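Thioredoxin reductase (Streptomyces clavuligerus, PDB 4NTD) is the FAD-binding oxidoreductase HlmI, a member of the thioredoxin reductase family that forms a disulfide bond in making the natural product holomycin. Local coordinates at residues 42-45 against 46-50; 301-305 against 306-310; 318-321 against 322-326. One frame throughout, in Å; residues are numbered along the deposited sequence. Where two conformers were deposited one is given.

Interaction 1 (42-45 against 46-50)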
loop_
_atom_site.group_PDB
_atom_site.type_symbol
_atom_site.label_atom_id
_atom_site.label_comp_id
_atom_site.label_asym_id
_atom_site.label_seq_id
_atom_site.Cartn_x
_atom_site.Cartn_y
_atom_site.Cartn_z
ATOM N N GLY A 42 -4.459 -10.471 -0.772
ATOM C CA GLY A 42 -5.258 -11.180 -1.760
ATOM C C GLY A 42 -6.641 -10.582 -1.942
ATOM O O GLY A 42 -7.141 -10.495 -3.063
ATOM N N LEU A 43 -7.266 -10.163 -0.844
ATOM C CA LEU A 43 -8.613 -9.594 -0.920
ATOM C C LEU A 43 -8.654 -8.291 -1.712
ATOM O O LEU A 43 -9.548 -8.106 -2.538
ATOM C CB LEU A 43 -9.214 -9.378 0.472
ATOM C CG LEU A 43 -9.715 -10.632 1.197
ATOM C CD1 LEU A 43 -10.091 -10.284 2.628
ATOM C CD2 LEU A 43 -10.890 -11.272 0.470
ATOM N N ASN A 44 -7.703 -7.390 -1.479
ATOM C CA ASN A 44 -7.726 -6.120 -2.210
ATOM C C ASN A 44 -7.350 -6.316 -3.685
ATOM O O ASN A 44 -7.848 -5.592 -4.549
ATOM C CB ASN A 44 -6.871 -5.038 -1.535
ATOM C CG ASN A 44 -7.483 -3.645 -1.656
ATOM O OD1 ASN A 44 -7.534 -2.888 -0.685
ATOM N ND2 ASN A 44 -7.961 -3.303 -2.850
ATOM N N ALA A 45 -6.499 -7.298 -3.978
ATOM C CA ALA A 45 -6.223 -7.663 -5.370
ATOM C C ALA A 45 -7.503 -8.148 -6.055
ATOM O O ALA A 45 -7.847 -7.685 -7.144
ATOM C CB ALA A 45 -5.136 -8.728 -5.448
ATOM N N ALA A 46 -8.211 -9.067 -5.403
ATOM C CA ALA A 46 -9.460 -9.613 -5.941
ATOM C C ALA A 46 -10.546 -8.548 -6.107
ATOM O O ALA A 46 -11.309 -8.584 -7.075
ATOM C CB ALA A 46 -9.968 -10.744 -5.057
ATOM N N LEU A 47 -10.613 -7.609 -5.165
ATOM C CA LEU A 47 -11.612 -6.540 -5.208
ATOM C C LEU A 47 -11.476 -5.710 -6.484
ATOM O O LEU A 47 -12.457 -5.494 -7.201
ATOM C CB LEU A 47 -11.487 -5.644 -3.970
ATOM C CG LEU A 47 -12.406 -4.420 -3.875
ATOM C CD1 LEU A 47 -13.867 -4.809 -4.036
ATOM C CD2 LEU A 47 -12.186 -3.694 -2.557
ATOM N N VAL A 48 -10.259 -5.263 -6.773
ATOM C CA VAL A 48 -10.002 -4.440 -7.958
ATOM C C VAL A 48 -10.194 -5.262 -9.242
ATOM O O VAL A 48 -10.782 -4.776 -10.211
ATOM C CB VAL A 48 -8.598 -3.794 -7.895
ATOM C CG1 VAL A 48 -8.260 -3.072 -9.194
ATOM C CG2 VAL A 48 -8.519 -2.829 -6.717
ATOM N N LEU A 49 -9.725 -6.508 -9.238
ATOM C CA LEU A 49 -9.855 -7.380 -10.410
ATOM C C LEU A 49 -11.309 -7.730 -10.740
ATOM O O LEU A 49 -11.692 -7.740 -11.911
ATOM C CB LEU A 49 -9.034 -8.661 -10.232
ATOM C CG LEU A 49 -7.516 -8.469 -10.270
ATOM C CD1 LEU A 49 -6.808 -9.695 -9.713
ATOM C CD2 LEU A 49 -7.038 -8.160 -11.683
ATOM N N ALA A 50 -12.112 -8.013 -9.715
ATOM C CA ALA A 50 -13.536 -8.310 -9.913
ATOM C C ALA A 50 -14.294 -7.076 -10.409
ATOM O O ALA A 50 -15.170 -7.186 -11.269
ATOM C CB ALA A 50 -14.159 -8.840 -8.629
#
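Ala46 returns its amide to Gly42, N to O 2.9 Å, the first of four consecutive i to i+4 backbone bonds that make this one unbroken turn-by-turn helix contact. Ala46 CB rests against the carbonyl oxygens of Gly42 and Leu43, one turn back, 3.5 Å from Gly42 O. Leu47 N bonds to Leu43 O, and CB of Leu47 sits 3.4 Å from that same oxygen. The amide of Val48 makes the longest of the four bonds, 3.3 Å to Asn44 O. Its CG2, standing beside its own backbone N, is carried back over that turn and lies 3.9 Å from Asn44 ND2, a plain packing contact. The carboxamide of Asn44 is engaged across the dimer interface: OD1 accepts from Leu76 N and ND2 donates to Gly74 O, both residues of the second subunit. Leu49 N closes on Ala45 O, and its side chain bends over the same oxygen, Leu49 CG to Ala45 O 3.2 Å, so methyl and methine groups flank a carbonyl already occupied by the helix bond. Ala50 carries the spiral on with its own bond to Ala46 O. Gly42 fits the last glycine of a Rossmann-type GxGxxG pattern, and this helix is the middle element of the beta-alpha-beta unit 31-36, 40-51, 56-60. Ala46 and Leu49 lie on strand 56-60, Leu43, Ala46 and Leu47 pack against helix 83-96, and Asn44, Val48 and Leu49 meet helix 305-338.

Interaction 2 (301-305 against 306-310). With FAD (flavin-adenine dinucleotide), chain C.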
loop_
_atom_site.group_PDB
_atom_site.type_symbol
_atom_site.label_atom_id
_atom_site.label_comp_id
_atom_site.label_asym_id
_atom_site.label_seq_id
_atom_site.Cartn_x
_atom_site.Cartn_y
_atom_site.Cartn_z
ATOM N N PRO A 301 8.529 -8.713 4.670
ATOM C CA PRO A 301 8.285 -8.947 6.099
ATOM C C PRO A 301 7.883 -7.707 6.910
ATOM O O PRO A 301 7.478 -7.843 8.066
ATOM C CB PRO A 301 9.630 -9.485 6.598
ATOM C CG PRO A 301 10.635 -8.878 5.684
ATOM C CD PRO A 301 9.966 -8.780 4.342
ATOM N N ARG A 302 8.007 -6.526 6.302
ATOM C CA ARG A 302 7.669 -5.258 6.940
ATOM C C ARG A 302 6.256 -4.769 6.592
ATOM O O ARG A 302 5.812 -3.747 7.115
ATOM C CB ARG A 302 8.697 -4.199 6.527
ATOM C CG ARG A 302 10.133 -4.564 6.877
ATOM C CD ARG A 302 11.148 -3.831 6.008
ATOM N NE ARG A 302 11.579 -4.631 4.862
ATOM C CZ ARG A 302 11.077 -4.516 3.637
ATOM N NH1 ARG A 302 10.122 -3.631 3.388
ATOM N NH2 ARG A 302 11.530 -5.287 2.657
ATOM N N ALA A 303 5.550 -5.496 5.723
ATOM C CA ALA A 303 4.233 -5.071 5.239
ATOM C C ALA A 303 3.140 -5.258 6.290
ATOM O O ALA A 303 2.700 -6.378 6.554
ATOM C CB ALA A 303 3.869 -5.811 3.959
ATOM N N LEU A 304 2.716 -4.148 6.890
ATOM C CA LEU A 304 1.559 -4.139 7.780
ATOM C C LEU A 304 0.289 -4.341 6.941
ATOM O O LEU A 304 0.357 -4.397 5.712
ATOM C CB LEU A 304 1.523 -2.836 8.588
ATOM C CG LEU A 304 2.695 -2.676 9.569
ATOM C CD1 LEU A 304 2.913 -1.226 9.973
ATOM C CD2 LEU A 304 2.494 -3.549 10.801
ATOM N N VAL A 305 -0.864 -4.466 7.591
ATOM C CA VAL A 305 -2.078 -4.903 6.891
ATOM C C VAL A 305 -2.455 -3.942 5.758
ATOM O O VAL A 305 -2.734 -4.378 4.637
ATOM C CB VAL A 305 -3.271 -5.106 7.857
ATOM C CG1 VAL A 305 -4.539 -5.464 7.094
ATOM C CG2 VAL A 305 -2.962 -6.213 8.857
ATOM N N VAL A 306 -2.443 -2.642 6.038
ATOM C CA VAL A 306 -2.825 -1.657 5.026
ATOM C C VAL A 306 -1.822 -1.620 3.862
ATOM O O VAL A 306 -2.205 -1.355 2.720
ATOM C CB VAL A 306 -3.050 -0.249 5.635
ATOM C CG1 VAL A 306 -1.737 0.410 6.039
ATOM C CG2 VAL A 306 -3.834 0.633 4.670
ATOM N N SER A 307 -0.549 -1.895 4.143
ATOM C CA SER A 307 0.463 -1.981 3.079
ATOM C C SER A 307 0.250 -3.214 2.200
ATOM O O SER A 307 0.466 -3.166 0.986
ATOM C CB SER A 307 1.879 -1.972 3.657
ATOM O OG SER A 307 2.175 -0.726 4.265
ATOM N N SER A 308 -0.180 -4.315 2.811
ATOM C CA SER A 308 -0.508 -5.519 2.057
ATOM C C SER A 308 -1.718 -5.276 1.149
ATOM O O SER A 308 -1.700 -5.647 -0.023
ATOM C CB SER A 308 -0.745 -6.694 3.007
ATOM O OG SER A 308 0.433 -6.959 3.754
ATOM N N ALA A 309 -2.752 -4.626 1.682
ATOM C CA ALA A 309 -3.908 -4.229 0.873
ATOM C C ALA A 309 -3.477 -3.320 -0.277
ATOM O O ALA A 309 -3.906 -3.505 -1.419
ATOM C CB ALA A 309 -4.950 -3.528 1.735
ATOM N N GLY A 310 -2.625 -2.346 0.033
ATOM C CA GLY A 310 -2.106 -1.415 -0.969
ATOM C C GLY A 310 -1.371 -2.110 -2.101
ATOM O O GLY A 310 -1.541 -1.752 -3.269
HETATM P PA FAD C . -2.090 -12.895 5.742
HETATM O O1A FAD C . -3.002 -11.859 6.344
HETATM O O2A FAD C . -1.282 -13.761 6.670
HETATM O O5B FAD C . -2.978 -13.850 4.810
HETATM C C5B FAD C . -2.377 -14.925 4.099
HETATM C C4B FAD C . -3.454 -15.953 3.802
HETATM O O4B FAD C . -2.947 -16.919 2.885
HETATM C C3B FAD C . -3.895 -16.716 5.050
HETATM O O3B FAD C . -5.304 -16.566 5.262
HETATM C C2B FAD C . -3.517 -18.163 4.773
HETATM O O2B FAD C . -4.482 -19.087 5.285
HETATM C C1B FAD C . -3.453 -18.201 3.255
HETATM N N9A FAD C . -2.593 -19.245 2.655
HETATM C C8A FAD C . -1.287 -19.455 2.899
HETATM N N7A FAD C . -0.822 -20.479 2.143
HETATM C C5A FAD C . -1.844 -20.930 1.395
HETATM C C6A FAD C . -2.043 -21.986 0.381
HETATM N N6A FAD C . -1.016 -22.788 0.021
HETATM N N1A FAD C . -3.277 -22.121 -0.160
HETATM C C2A FAD C . -4.310 -21.328 0.196
HETATM N N3A FAD C . -4.193 -20.345 1.110
HETATM C C4A FAD C . -3.009 -20.105 1.729
HETATM N N1 FAD C . -0.556 -5.585 11.188
HETATM C C2 FAD C . -1.235 -4.423 11.329
HETATM O O2 FAD C . -1.276 -3.648 10.352
HETATM N N3 FAD C . -1.856 -4.080 12.473
HETATM C C4 FAD C . -1.849 -4.879 13.555
HETATM O O4 FAD C . -2.430 -4.532 14.604
HETATM C C4X FAD C . -1.138 -6.177 13.481
HETATM N N5 FAD C . -1.075 -7.047 14.520
HETATM C C5X FAD C . -0.394 -8.219 14.401
HETATM C C6 FAD C . -0.346 -9.093 15.482
HETATM C C7 FAD C . 0.339 -10.302 15.395
HETATM C C7M FAD C . 0.378 -11.235 16.581
HETATM C C8 FAD C . 1.028 -10.667 14.131
HETATM C C8M FAD C . 1.783 -11.966 14.018
HETATM C C9 FAD C . 0.985 -9.799 13.046
HETATM C C9A FAD C . 0.301 -8.583 13.129
HETATM N N10 FAD C . 0.240 -7.680 12.035
HETATM C C10 FAD C . -0.474 -6.481 12.196
HETATM C "C1'" FAD C . 0.874 -7.944 10.737
HETATM C "C2'" FAD C . -0.131 -8.657 9.832
HETATM O "O2'" FAD C . -0.281 -10.014 10.273
HETATM C "C3'" FAD C . 0.311 -8.647 8.369
HETATM O "O3'" FAD C . 0.532 -7.295 7.951
HETATM C "C4'" FAD C . -0.713 -9.279 7.426
HETATM O "O4'" FAD C . -1.162 -10.547 7.918
HETATM C "C5'" FAD C . -0.132 -9.495 6.034
HETATM O "O5'" FAD C . -1.203 -9.720 5.120
HETATM P P FAD C . -1.086 -10.803 3.941
HETATM O O1P FAD C . 0.272 -10.689 3.305
HETATM O O2P FAD C . -2.335 -10.683 3.105
HETATM O O3P FAD C . -1.046 -12.238 4.697
HETATM O O HOH W 1 3.574 -0.805 6.533
#
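In Ser308, chi1 of -61° sets OG beside its own backbone N, so that the hydroxyl joins the amide at the carbonyl oxygen of Leu304, the N-cap residue of helix 305-338. The amide arrives nearly along the C=O axis, Ser308 N to Leu304 O 3.0 Å, whereas the hydroxyl comes from above the carbonyl plane, Ser308 OG to Leu304 O 3.2 Å. Two donors thus grip one buried carbonyl at the helix start, and OG also lies against Ala303 CB and FAD C5'. One residue on, Ala309 N reaches Val305 O in the carbonyl plane. In Val305 the CG2 branch, likewise beside the backbone N, is directed at the flavin and sits 3.4 Å from FAD N1; Leu304 CD2 approaches the same nitrogen at 3.7 Å. Here two backbone groups, one in the loop and one at the helix start, bind the cofactor. Val305 N donates to FAD O2 over 2.9 Å in a nearly straight bond (169°), and the ribityl hydroxyl O3' gives its hydrogen to Ala303 O at 2.7 Å. A water donates to Ser307 OG, which is also hydrogen-bonded to Gly310 O of the second subunit, and accepts a weak hydrogen bond from Leu304 N. Pro301, Arg302 and Ala303 border a bound glutathione, and Leu304 packs on Cys162 of the redox disulfide pair. With a helix N terminus and its Val305 amide aimed at the pyrimidine end of the isoalloxazine, this arrangement would probably stabilise negative charge at N1 and O2 when the flavin is reduced.

Interaction 3 (318-321 against 322-326). With GSH (glutathione), chain B.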
loop_
_atom_site.group_PDB
_atom_site.type_symbol
_atom_site.label_atom_id
_atom_site.label_comp_id
_atom_site.label_asym_id
_atom_site.label_seq_id
_atom_site.Cartn_x
_atom_site.Cartn_y
_atom_site.Cartn_z
ATOM N N ALA A 318 -1.682 -3.458 -12.349
ATOM C CA ALA A 318 -0.693 -3.916 -13.327
ATOM C C ALA A 318 -1.146 -5.175 -14.069
ATOM O O ALA A 318 -0.969 -5.290 -15.285
ATOM C CB ALA A 318 0.645 -4.158 -12.644
ATOM N N LEU A 319 -1.737 -6.111 -13.334
ATOM C CA LEU A 319 -2.170 -7.382 -13.907
ATOM C C LEU A 319 -3.266 -7.169 -14.954
ATOM O O LEU A 319 -3.186 -7.711 -16.058
ATOM C CB LEU A 319 -2.637 -8.330 -12.795
ATOM C CG LEU A 319 -2.921 -9.796 -13.143
ATOM C CD1 LEU A 319 -2.834 -10.654 -11.888
ATOM C CD2 LEU A 319 -4.276 -9.975 -13.816
ATOM N N ASN A 320 -4.278 -6.373 -14.618
ATOM C CA ASN A 320 -5.349 -6.091 -15.571
ATOM C C ASN A 320 -4.828 -5.367 -16.808
ATOM O O ASN A 320 -5.223 -5.687 -17.927
ATOM C CB ASN A 320 -6.469 -5.269 -14.942
ATOM C CG ASN A 320 -7.592 -4.988 -15.924
ATOM O OD1 ASN A 320 -8.305 -5.902 -16.341
ATOM N ND2 ASN A 320 -7.738 -3.731 -16.320
ATOM N N HIS A 321 -3.945 -4.395 -16.599
ATOM C CA HIS A 321 -3.330 -3.663 -17.708
ATOM C C HIS A 321 -2.651 -4.597 -18.696
ATOM O O HIS A 321 -2.811 -4.454 -19.909
ATOM C CB HIS A 321 -2.316 -2.643 -17.192
ATOM C CG HIS A 321 -2.866 -1.262 -17.099
ATOM N ND1 HIS A 321 -2.340 -0.206 -17.809
ATOM C CD2 HIS A 321 -3.924 -0.769 -16.415
ATOM C CE1 HIS A 321 -3.038 0.881 -17.548
ATOM N NE2 HIS A 321 -4.005 0.568 -16.701
ATOM N N GLN A 322 -1.897 -5.556 -18.174
ATOM C CA GLN A 322 -1.160 -6.463 -19.038
ATOM C C GLN A 322 -2.078 -7.514 -19.675
ATOM O O GLN A 322 -1.814 -7.961 -20.792
ATOM C CB GLN A 322 0.013 -7.093 -18.286
ATOM C CG GLN A 322 1.102 -7.615 -19.213
ATOM C CD GLN A 322 0.784 -8.986 -19.774
ATOM O OE1 GLN A 322 0.086 -9.777 -19.142
ATOM N NE2 GLN A 322 1.279 -9.268 -20.974
ATOM N N LEU A 323 -3.158 -7.892 -18.989
ATOM C CA LEU A 323 -4.182 -8.750 -19.601
ATOM C C LEU A 323 -4.833 -8.057 -20.797
ATOM O O LEU A 323 -5.088 -8.696 -21.815
ATOM C CB LEU A 323 -5.266 -9.165 -18.595
ATOM C CG LEU A 323 -5.028 -10.428 -17.766
ATOM C CD1 LEU A 323 -6.213 -10.653 -16.838
ATOM C CD2 LEU A 323 -4.811 -11.651 -18.647
ATOM N N VAL A 324 -5.097 -6.758 -20.673
ATOM C CA VAL A 324 -5.621 -5.982 -21.799
ATOM C C VAL A 324 -4.625 -6.011 -22.961
ATOM O O VAL A 324 -5.018 -6.234 -24.104
ATOM C CB VAL A 324 -5.948 -4.523 -21.406
ATOM C CG1 VAL A 324 -6.256 -3.683 -22.641
ATOM C CG2 VAL A 324 -7.124 -4.486 -20.441
ATOM N N ASP A 325 -3.342 -5.804 -22.669
ATOM C CA ASP A 325 -2.310 -5.868 -23.708
ATOM C C ASP A 325 -2.343 -7.218 -24.433
ATOM O O ASP A 325 -2.226 -7.269 -25.658
ATOM C CB ASP A 325 -0.914 -5.613 -23.124
ATOM C CG ASP A 325 -0.723 -4.182 -22.641
ATOM O OD1 ASP A 325 0.236 -3.942 -21.880
ATOM O OD2 ASP A 325 -1.519 -3.294 -23.014
ATOM N N GLU A 326 -2.519 -8.303 -23.681
ATOM C CA GLU A 326 -2.647 -9.632 -24.284
ATOM C C GLU A 326 -3.957 -9.778 -25.068
ATOM O O GLU A 326 -3.957 -10.330 -26.170
ATOM C CB GLU A 326 -2.544 -10.734 -23.225
ATOM C CG GLU A 326 -2.414 -12.129 -23.823
ATOM C CD GLU A 326 -2.441 -13.226 -22.781
ATOM O OE1 GLU A 326 -1.598 -13.203 -21.861
ATOM O OE2 GLU A 326 -3.308 -14.116 -22.889
HETATM N N1 GSH B . -1.505 4.585 -15.482
HETATM C CA1 GSH B . -2.027 3.800 -16.602
HETATM C C1 GSH B . -0.853 3.506 -17.557
HETATM O O11 GSH B . -0.559 4.414 -18.373
HETATM O O12 GSH B . -0.280 2.392 -17.458
HETATM C CB1 GSH B . -3.041 4.575 -17.408
HETATM C CG1 GSH B . -4.399 3.876 -17.467
HETATM C CD1 GSH B . -5.033 3.917 -16.079
HETATM O OE1 GSH B . -5.038 2.932 -15.344
HETATM N N2 GSH B . -5.666 5.065 -15.820
HETATM C CA2 GSH B . -6.328 5.343 -14.541
HETATM C C2 GSH B . -5.295 5.825 -13.612
HETATM O O2 GSH B . -4.165 6.178 -13.953
HETATM C CB2 GSH B . -6.662 4.094 -13.723
HETATM S SG2 GSH B . -8.342 3.834 -13.026
HETATM N N3 GSH B . -5.743 5.653 -12.382
HETATM C CA3 GSH B . -4.890 5.823 -11.284
HETATM C C3 GSH B . -5.257 6.951 -10.284
HETATM O O31 GSH B . -6.487 7.543 -10.342
HETATM O O32 GSH B . -4.417 7.289 -9.350
HETATM O O HOH W 2 -1.394 -9.801 -16.599
#
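His321 and Asp325 are joined by a helix bond, Asp325 N to His321 O 3.1 Å, and from this turn the imidazole reaches a glutathione that is also hydrogen-bonded to Arg65 of the second subunit. His321 NE2 donates to OE1 of the tripeptide over 2.9 Å, the acceptor lying at the ring edge near its plane, with glutathione CG1 at the edge in plane as well. The bond is bent (147°). Phe317 stacks on the imidazole. Replacing the ring by the methyl of an alanine is likely to leave glutathione OE1 without this donor and Phe317 without its stacking partner. The carboxylate of Asp325 folds back toward the preceding turn, with its CG 3.4 Å from His321 O, and OD2 forms a salt bridge with Arg186 of the second subunit. Gln322 N bonds to Ala318 O and Val324 N to Asn320 O. On another flank, Leu319 and Leu323 lie side by side and point the same way, Leu319 CD2 to Leu323 CD1 3.7 Å. Water donates both to Leu319 O at 2.8 Å and to Gln322 OE1 at 2.9 Å, bridging backbone and side chain; that amide oxygen also takes a bond from Arg134. Asn320 links Arg54, through OD1, with Tyr164 of the second subunit, through ND2. This part of helix 305-338 packs on the parallel sheet that contains strands 134-137 and 292-294: Leu319 rests on both strands, Leu323 on Arg134, and Ala318 on Trp293.

How the interactions relate
From the N terminus the chain meets interaction 1 on helix 40-51, just after strand 31-36. Much later, beyond strand 292-294, interaction 2 turns a loop into the start of helix 305-338, and interaction 3 follows farther along that same helix. The three run in series, neither nested nor crossed, and each is a local contact between residues a few positions apart, closing no long loop. Space joins what sequence separates: Asn44 CB packs on Ala309 O at 3.3 Å, and Leu49 CD2 on Leu319 CD2 at 3.9 Å, so 42-50 lies against both later contacts, which do not touch one another. All three also meet the second subunit.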